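Local coordinates for protein putative fimbriae assembly chaperone (Salmonella typhimurium, PDB 2CO7) that probably acts as a periplasmic chaperone, SafB, that assists the folding and assembly of fimbrial subunits, at residues F59-P64 / Q93-K98. Residues are numbered along the deposited sequence; the frame is centred on the assembly and turned at random. Where two conformers were deposited one is given.
Sequences FLVMPP and QWVCIK
The side-chain amide of Gln-93 lies obliquely by the CE2 corner of the Phe-59 ring, its CD 3.4 Å from Phe-59 CE2 and its OE1 3.5 Å from the same carbon. The two planes are inclined by 51°, so the amide neither stacks flat on the ring nor stands upright to it. A bend in the glutamine chain (chi2 75°) brings the amide to this corner, leaving NE2 4.0 Å from Phe-59 CZ. Two residues further along each strand, the methyl groups Val-61 CG2 and Val-95 CG2 meet at 3.9 Å, the side chains crossing at about a right angle. Valine suits both places: branched at CB, it fits a strand and brings an apolar methyl to the contact. No hydrogen bond joins the segments: in the immunoglobulin-like N-terminal domain of this PapD-type chaperone, strand 42-50 lies between strands 59-68 and 91-100 in the sheet order, and the two meet through side chains in the interior. Val-61 also packs on Ser-46 and Val-48 of strand 42-50. The large, flat apolar ring of Phe-59 suits a buried place where it meets several neighbours at once: Gln-93, Tyr-23 edge-to-face, and Phe-130, which also touches Gln-93. A buried glutamine needs a polar partner, and Gln-93 NE2 finds one in the backbone O of Leu-128, which helps fix the amide beside the phenylalanine. Next along the chain from Val-95, Cys-96 forms a disulfide with Cys-125, tying strand 91-100 to strand 116-131.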
ATOM      1  N   PHE B  59      11.124  -2.259  15.996  1.00 20.83           N
ATOM      2  CA  PHE B  59      11.918  -1.224  15.329  1.00 21.25           C
ATOM      3  C   PHE B  59      11.397   0.130  15.705  1.00 22.38           C
ATOM      4  O   PHE B  59      10.218   0.273  16.004  1.00 23.42           O
ATOM      5  CB  PHE B  59      11.831  -1.346  13.824  1.00 22.03           C
ATOM      6  CG  PHE B  59      12.470  -2.588  13.277  1.00 20.27           C
ATOM      7  CD1 PHE B  59      13.753  -2.528  12.723  1.00 22.92           C
ATOM      8  CD2 PHE B  59      11.794  -3.810  13.313  1.00 20.99           C
ATOM      9  CE1 PHE B  59      14.374  -3.682  12.206  1.00 23.07           C
ATOM     10  CE2 PHE B  59      12.405  -4.983  12.812  1.00 21.19           C
ATOM     11  CZ  PHE B  59      13.699  -4.904  12.251  1.00 22.27           C
ATOM     12  N   LEU B  60      12.273   1.128  15.641  1.00 23.03           N
ATOM     13  CA  LEU B  60      11.881   2.493  15.882  1.00 23.59           C
ATOM     14  C   LEU B  60      12.317   3.308  14.683  1.00 23.63           C
ATOM     15  O   LEU B  60      13.368   3.054  14.099  1.00 21.82           O
ATOM     16  CB  LEU B  60      12.519   3.005  17.162  1.00 24.72           C
ATOM     17  CG  LEU B  60      11.739   2.947  18.487  1.00 27.13           C
ATOM     18  CD1 LEU B  60      10.639   1.950  18.511  1.00 31.64           C
ATOM     19  CD2 LEU B  60      12.678   2.742  19.706  1.00 25.51           C
ATOM     20  N   VAL B  61      11.466   4.241  14.282  1.00 23.32           N
ATOM     21  CA  VAL B  61      11.814   5.196  13.243  1.00 24.01           C
ATOM     22  C   VAL B  61      11.979   6.559  13.876  1.00 25.27           C
ATOM     23  O   VAL B  61      11.147   6.992  14.690  1.00 25.09           O
ATOM     24  CB  VAL B  61      10.765   5.271  12.086  1.00 24.92           C
ATOM     25  CG1 VAL B  61      11.262   6.239  10.973  1.00 25.27           C
ATOM     26  CG2 VAL B  61      10.529   3.927  11.496  1.00 25.09           C
ATOM     27  N   MET B  62      13.067   7.227  13.487  1.00 25.84           N
ATOM     28  CA  MET B  62      13.468   8.529  14.039  0.50 25.68           C
ATOM     29  C   MET B  62      13.638   9.567  12.935  1.00 25.43           C
ATOM     30  O   MET B  62      14.442   9.355  12.015  1.00 26.42           O
ATOM     31  CB  MET B  62      14.821   8.425  14.753  0.50 25.54           C
ATOM     32  CG  MET B  62      14.803   7.853  16.171  0.50 25.92           C
ATOM     33  SD  MET B  62      16.439   7.301  16.672  0.50 27.74           S
ATOM     34  CE  MET B  62      16.557   5.863  15.613  0.50 26.28           C
ATOM     35  N   PRO B  63      12.935  10.711  13.030  1.00 24.62           N
ATOM     36  CA  PRO B  63      11.939  11.070  14.057  1.00 22.85           C
ATOM     37  C   PRO B  63      10.606  10.391  13.737  1.00 21.49           C
ATOM     38  O   PRO B  63      10.267  10.296  12.567  1.00 22.03           O
ATOM     39  CB  PRO B  63      11.799  12.594  13.888  1.00 23.00           C
ATOM     40  CG  PRO B  63      12.109  12.853  12.427  1.00 23.13           C
ATOM     41  CD  PRO B  63      13.130  11.782  12.029  1.00 24.32           C
ATOM     42  N   PRO B  64       9.826   9.989  14.758  1.00 20.62           N
ATOM     43  CA  PRO B  64       8.485   9.408  14.538  1.00 21.02           C
ATOM     44  C   PRO B  64       7.438  10.442  14.111  1.00 21.02           C
ATOM     45  O   PRO B  64       6.476  10.075  13.430  1.00 21.27           O
ATOM     46  CB  PRO B  64       8.104   8.844  15.902  1.00 20.99           C
ATOM     47  CG  PRO B  64       8.934   9.593  16.863  1.00 20.52           C
ATOM     48  CD  PRO B  64      10.169  10.043  16.187  1.00 21.96           C
ATOM     49  N   GLN B  93       8.580  -6.639   7.973  1.00 20.29           N
ATOM     50  CA  GLN B  93       7.788  -5.601   8.650  1.00 20.47           C
ATOM     51  C   GLN B  93       7.342  -4.591   7.563  1.00 19.98           C
ATOM     52  O   GLN B  93       7.738  -4.691   6.383  1.00 19.85           O
ATOM     53  CB  GLN B  93       8.698  -4.836   9.650  1.00 21.41           C
ATOM     54  CG  GLN B  93       9.109  -5.497  10.899  1.00 26.23           C
ATOM     55  CD  GLN B  93      10.182  -6.566  10.760  1.00 20.81           C
ATOM     56  OE1 GLN B  93      10.254  -7.415  11.590  1.00 23.97           O
ATOM     57  NE2 GLN B  93      11.037  -6.486   9.737  1.00 22.74           N
ATOM     58  N   TRP B  94       6.568  -3.585   7.973  1.00 19.60           N
ATOM     59  CA  TRP B  94       6.197  -2.497   7.101  1.00 19.42           C
ATOM     60  C   TRP B  94       6.557  -1.182   7.768  1.00 20.30           C
ATOM     61  O   TRP B  94       6.191  -0.954   8.918  1.00 20.89           O
ATOM     62  CB  TRP B  94       4.690  -2.489   6.882  1.00 19.65           C
ATOM     63  CG  TRP B  94       4.206  -3.675   6.115  1.00 19.40           C
ATOM     64  CD1 TRP B  94       3.775  -4.891   6.636  1.00 22.03           C
ATOM     65  CD2 TRP B  94       4.147  -3.798   4.699  1.00 20.74           C
ATOM     66  NE1 TRP B  94       3.441  -5.746   5.604  1.00 21.74           N
ATOM     67  CE2 TRP B  94       3.669  -5.112   4.411  1.00 20.89           C
ATOM     68  CE3 TRP B  94       4.485  -2.946   3.639  1.00 19.32           C
ATOM     69  CZ2 TRP B  94       3.452  -5.565   3.098  1.00 23.66           C
ATOM     70  CZ3 TRP B  94       4.241  -3.399   2.309  1.00 22.79           C
ATOM     71  CH2 TRP B  94       3.768  -4.713   2.071  1.00 20.05           C
ATOM     72  N   VAL B  95       7.244  -0.327   7.027  1.00 19.85           N
ATOM     73  CA  VAL B  95       7.551   1.033   7.481  1.00 20.11           C
ATOM     74  C   VAL B  95       6.585   1.947   6.706  1.00 20.46           C
ATOM     75  O   VAL B  95       6.600   1.979   5.489  1.00 19.26           O
ATOM     76  CB  VAL B  95       9.082   1.385   7.348  1.00 21.64           C
ATOM     77  CG1 VAL B  95       9.625   1.295   5.891  1.00 20.88           C
ATOM     78  CG2 VAL B  95       9.373   2.761   7.925  1.00 22.12           C
ATOM     79  N   CYS B  96       5.764   2.677   7.464  1.00 20.19           N
ATOM     80  CA  CYS B  96       4.674   3.470   6.917  1.00 21.69           C
ATOM     81  C   CYS B  96       4.891   4.940   7.247  1.00 20.87           C
ATOM     82  O   CYS B  96       5.335   5.288   8.339  1.00 21.09           O
ATOM     83  CB  CYS B  96       3.374   3.028   7.542  1.00 21.49           C
ATOM     84  SG  CYS B  96       2.835   1.371   7.058  1.00 24.71           S
ATOM     85  N   ILE B  97       4.567   5.772   6.277  1.00 20.09           N
ATOM     86  CA  ILE B  97       4.742   7.212   6.362  1.00 20.26           C
ATOM     87  C   ILE B  97       3.363   7.786   6.150  1.00 20.16           C
ATOM     88  O   ILE B  97       2.801   7.595   5.064  1.00 20.42           O
ATOM     89  CB  ILE B  97       5.656   7.707   5.186  1.00 20.89           C
ATOM     90  CG1 ILE B  97       7.059   7.094   5.243  1.00 24.61           C
ATOM     91  CG2 ILE B  97       5.699   9.248   5.088  1.00 22.73           C
ATOM     92  CD1 ILE B  97       7.698   7.128   6.567  1.00 27.40           C
ATOM     93  N   LYS B  98       2.814   8.422   7.187  1.00 18.83           N
ATOM     94  CA  LYS B  98       1.519   9.112   7.103  1.00 19.60           C
ATOM     95  C   LYS B  98       1.773  10.595   6.888  1.00 19.88           C
ATOM     96  O   LYS B  98       2.505  11.227   7.676  1.00 20.34           O
ATOM     97  CB  LYS B  98       0.715   8.960   8.400  1.00 19.12           C
ATOM     98  CG  LYS B  98      -0.680   9.634   8.328  1.00 19.92           C
ATOM     99  CD  LYS B  98      -1.437   9.613   9.666  1.00 21.07           C
ATOM    100  CE  LYS B  98      -1.629   8.184  10.178  1.00 26.93           C
ATOM    101  NZ  LYS B  98      -2.627   7.462   9.318  1.00 26.64           N
TER